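Local coordinates for LPXTG cell wall surface protein (Streptococcus gordonii, PDB 4IGB) that is a cell-wall-anchored surface protein, represented here by its N-terminal N1 and N2 domains, and probably acts as an adhesin, at residues 209-214 with 260-265. Residues are numbered along the deposited sequence; the frame is centred on the assembly and turned at random.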
loop_
_atom_site.group_PDB
_atom_site.type_symbol
_atom_site.label_atom_id
_atom_site.label_comp_id
_atom_site.label_asym_id
_atom_site.label_seq_id
_atom_site.Cartn_x
_atom_site.Cartn_y
_atom_site.Cartn_z
ATOM N N GLU B 209 -9.844 11.764 -17.240
ATOM C CA GLU B 209 -8.998 10.798 -16.567
ATOM C C GLU B 209 -9.514 10.530 -15.159
ATOM O O GLU B 209 -9.726 11.461 -14.379
ATOM C CB GLU B 209 -7.574 11.332 -16.495
ATOM C CG GLU B 209 -6.593 10.343 -15.887
ATOM C CD GLU B 209 -5.162 10.821 -16.001
ATOM O OE1 GLU B 209 -4.954 12.037 -16.229
ATOM O OE2 GLU B 209 -4.252 9.976 -15.880
ATOM N N THR B 210 -9.702 9.254 -14.842
ATOM C CA THR B 210 -10.331 8.855 -13.594
ATOM C C THR B 210 -9.594 7.697 -12.928
ATOM O O THR B 210 -9.297 6.688 -13.586
ATOM C CB THR B 210 -11.767 8.387 -13.859
ATOM O OG1 THR B 210 -12.487 9.411 -14.546
ATOM C CG2 THR B 210 -12.480 8.028 -12.558
ATOM N N PHE B 211 -9.294 7.853 -11.637
ATOM C CA PHE B 211 -8.822 6.762 -10.781
ATOM C C PHE B 211 -9.957 6.392 -9.850
ATOM O O PHE B 211 -10.631 7.279 -9.307
ATOM C CB PHE B 211 -7.639 7.224 -9.923
ATOM C CG PHE B 211 -7.118 6.163 -8.966
ATOM C CD1 PHE B 211 -6.236 5.175 -9.406
ATOM C CD2 PHE B 211 -7.489 6.168 -7.635
ATOM C CE1 PHE B 211 -5.749 4.200 -8.521
ATOM C CE2 PHE B 211 -7.010 5.206 -6.746
ATOM C CZ PHE B 211 -6.134 4.220 -7.194
ATOM N N TYR B 212 -10.190 5.095 -9.653
ATOM C CA TYR B 212 -11.227 4.709 -8.718
ATOM C C TYR B 212 -10.867 3.528 -7.838
ATOM O O TYR B 212 -9.970 2.762 -8.151
ATOM C CB TYR B 212 -12.550 4.471 -9.430
ATOM C CG TYR B 212 -12.587 3.346 -10.442
ATOM C CD1 TYR B 212 -12.448 3.604 -11.804
ATOM C CD2 TYR B 212 -12.824 2.032 -10.042
ATOM C CE1 TYR B 212 -12.516 2.584 -12.731
ATOM C CE2 TYR B 212 -12.910 1.014 -10.959
ATOM C CZ TYR B 212 -12.754 1.288 -12.299
ATOM O OH TYR B 212 -12.832 0.259 -13.213
ATOM N N VAL B 213 -11.570 3.410 -6.725
ATOM C CA VAL B 213 -11.418 2.283 -5.830
ATOM C C VAL B 213 -12.791 1.674 -5.661
ATOM O O VAL B 213 -13.722 2.349 -5.232
ATOM C CB VAL B 213 -10.903 2.733 -4.468
ATOM C CG1 VAL B 213 -10.831 1.556 -3.497
ATOM C CG2 VAL B 213 -9.544 3.421 -4.622
ATOM N N LYS B 214 -12.922 0.411 -6.037
ATOM C CA LYS B 214 -14.162 -0.332 -5.833
ATOM C C LYS B 214 -14.360 -0.633 -4.348
ATOM O O LYS B 214 -13.387 -0.822 -3.626
ATOM C CB LYS B 214 -14.134 -1.628 -6.650
ATOM C CG LYS B 214 -14.379 -1.386 -8.150
ATOM C CD LYS B 214 -13.962 -2.571 -8.990
ATOM C CE LYS B 214 -14.766 -3.845 -8.681
ATOM N NZ LYS B 214 -14.079 -5.035 -9.323
ATOM N N LEU B 260 -3.546 11.941 -4.593
ATOM C CA LEU B 260 -4.021 11.662 -3.248
ATOM C C LEU B 260 -3.364 10.396 -2.732
ATOM O O LEU B 260 -2.699 9.701 -3.489
ATOM C CB LEU B 260 -5.544 11.503 -3.232
ATOM C CG LEU B 260 -6.131 10.313 -4.004
ATOM C CD1 LEU B 260 -7.476 9.900 -3.425
ATOM C CD2 LEU B 260 -6.268 10.636 -5.484
ATOM N N ALA B 261 -3.565 10.098 -1.449
ATOM C CA ALA B 261 -2.982 8.918 -0.833
ATOM C C ALA B 261 -4.055 8.108 -0.128
ATOM O O ALA B 261 -4.921 8.664 0.554
ATOM C CB ALA B 261 -1.874 9.296 0.145
ATOM N N LEU B 262 -3.971 6.794 -0.289
ATOM C CA LEU B 262 -4.967 5.855 0.225
ATOM C C LEU B 262 -4.283 4.708 0.960
ATOM O O LEU B 262 -3.412 4.023 0.391
ATOM C CB LEU B 262 -5.794 5.285 -0.935
ATOM C CG LEU B 262 -6.541 6.277 -1.839
ATOM C CD1 LEU B 262 -6.400 5.919 -3.296
ATOM C CD2 LEU B 262 -8.025 6.313 -1.472
ATOM N N ARG B 263 -4.657 4.519 2.219
ATOM C CA ARG B 263 -4.196 3.387 3.010
ATOM C C ARG B 263 -5.332 2.374 3.121
ATOM O O ARG B 263 -6.396 2.690 3.641
ATOM C CB ARG B 263 -3.758 3.835 4.403
ATOM C CG ARG B 263 -3.494 2.664 5.371
ATOM C CD ARG B 263 -3.698 3.075 6.810
ATOM N NE ARG B 263 -2.724 4.064 7.281
ATOM C CZ ARG B 263 -2.902 4.784 8.387
ATOM N NH1 ARG B 263 -4.020 4.629 9.099
ATOM N NH2 ARG B 263 -1.977 5.651 8.784
ATOM N N SER B 264 -5.117 1.179 2.582
ATOM C CA SER B 264 -6.126 0.119 2.617
ATOM C C SER B 264 -6.411 -0.411 4.026
ATOM O O SER B 264 -5.613 -0.249 4.939
ATOM C CB SER B 264 -5.718 -1.051 1.707
ATOM O OG SER B 264 -6.649 -2.126 1.802
ATOM N N ASN B 265 -7.568 -1.044 4.189
ATOM C CA ASN B 265 -7.829 -1.862 5.369
ATOM C C ASN B 265 -6.988 -3.139 5.387
ATOM O O ASN B 265 -6.868 -3.790 6.432
ATOM C CB ASN B 265 -9.313 -2.265 5.424
ATOM C CG ASN B 265 -10.206 -1.129 5.852
ATOM O OD1 ASN B 265 -9.765 -0.229 6.563
ATOM N ND2 ASN B 265 -11.470 -1.162 5.426
#
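No polar bond links Phe-211 and Val-213 to Leu-262; the three meet through carbon alone, a small worked example of two β-sheets packed against each other by apolar side chains. The backbones stay well apart, with the CA atoms of Val-213 and Leu-262 separated by 9.5 Å, a spacing that side chains must bridge from both sides. One methyl does most of this work: CD1 of Leu-262 comes within 3.6 Å of CE2 of Phe-211, approaching the ring obliquely. The two side chains advance from opposite directions. CG of Phe-211 stands anti to the backbone N (chi1 178°), which carries the ring out toward the second strand. Leu-262 instead has CG beside its backbone N and anti to the carbonyl carbon (chi1 -57°), and from there its branch reaches the ring. The same CD1 is more loosely approached by CG2 of Val-213, at 4.2 Å. Since that methyl also lies 3.8 Å from CE2 of Phe-211, the three groups form a compact, buried apolar cluster.

Several polar side chains of the two strands find their partners outside this contact. Tyr-212, whose CB leaves the backbone away from strand 261-264, has its hydroxyl hydrogen-bonded to Asp-173, and Lys-214 NZ is held by both Asp-175 and Asn-270. On the partner strand, Arg-263 forms salt bridges with Glu-288 and with Asp-418, the latter in the N2 region, a contact consistent with this strand lying at the junction of the two domains. Within the N1 region, strand 210-214 lies between strands 268-274 and 239-243 of a large antiparallel sheet, whereas strand 261-264 belongs to a smaller mixed sheet, where it runs antiparallel to strand 220-226; Trp-242 touches Val-213 and Arg-223 touches Leu-262, extending the packing to the strands alongside.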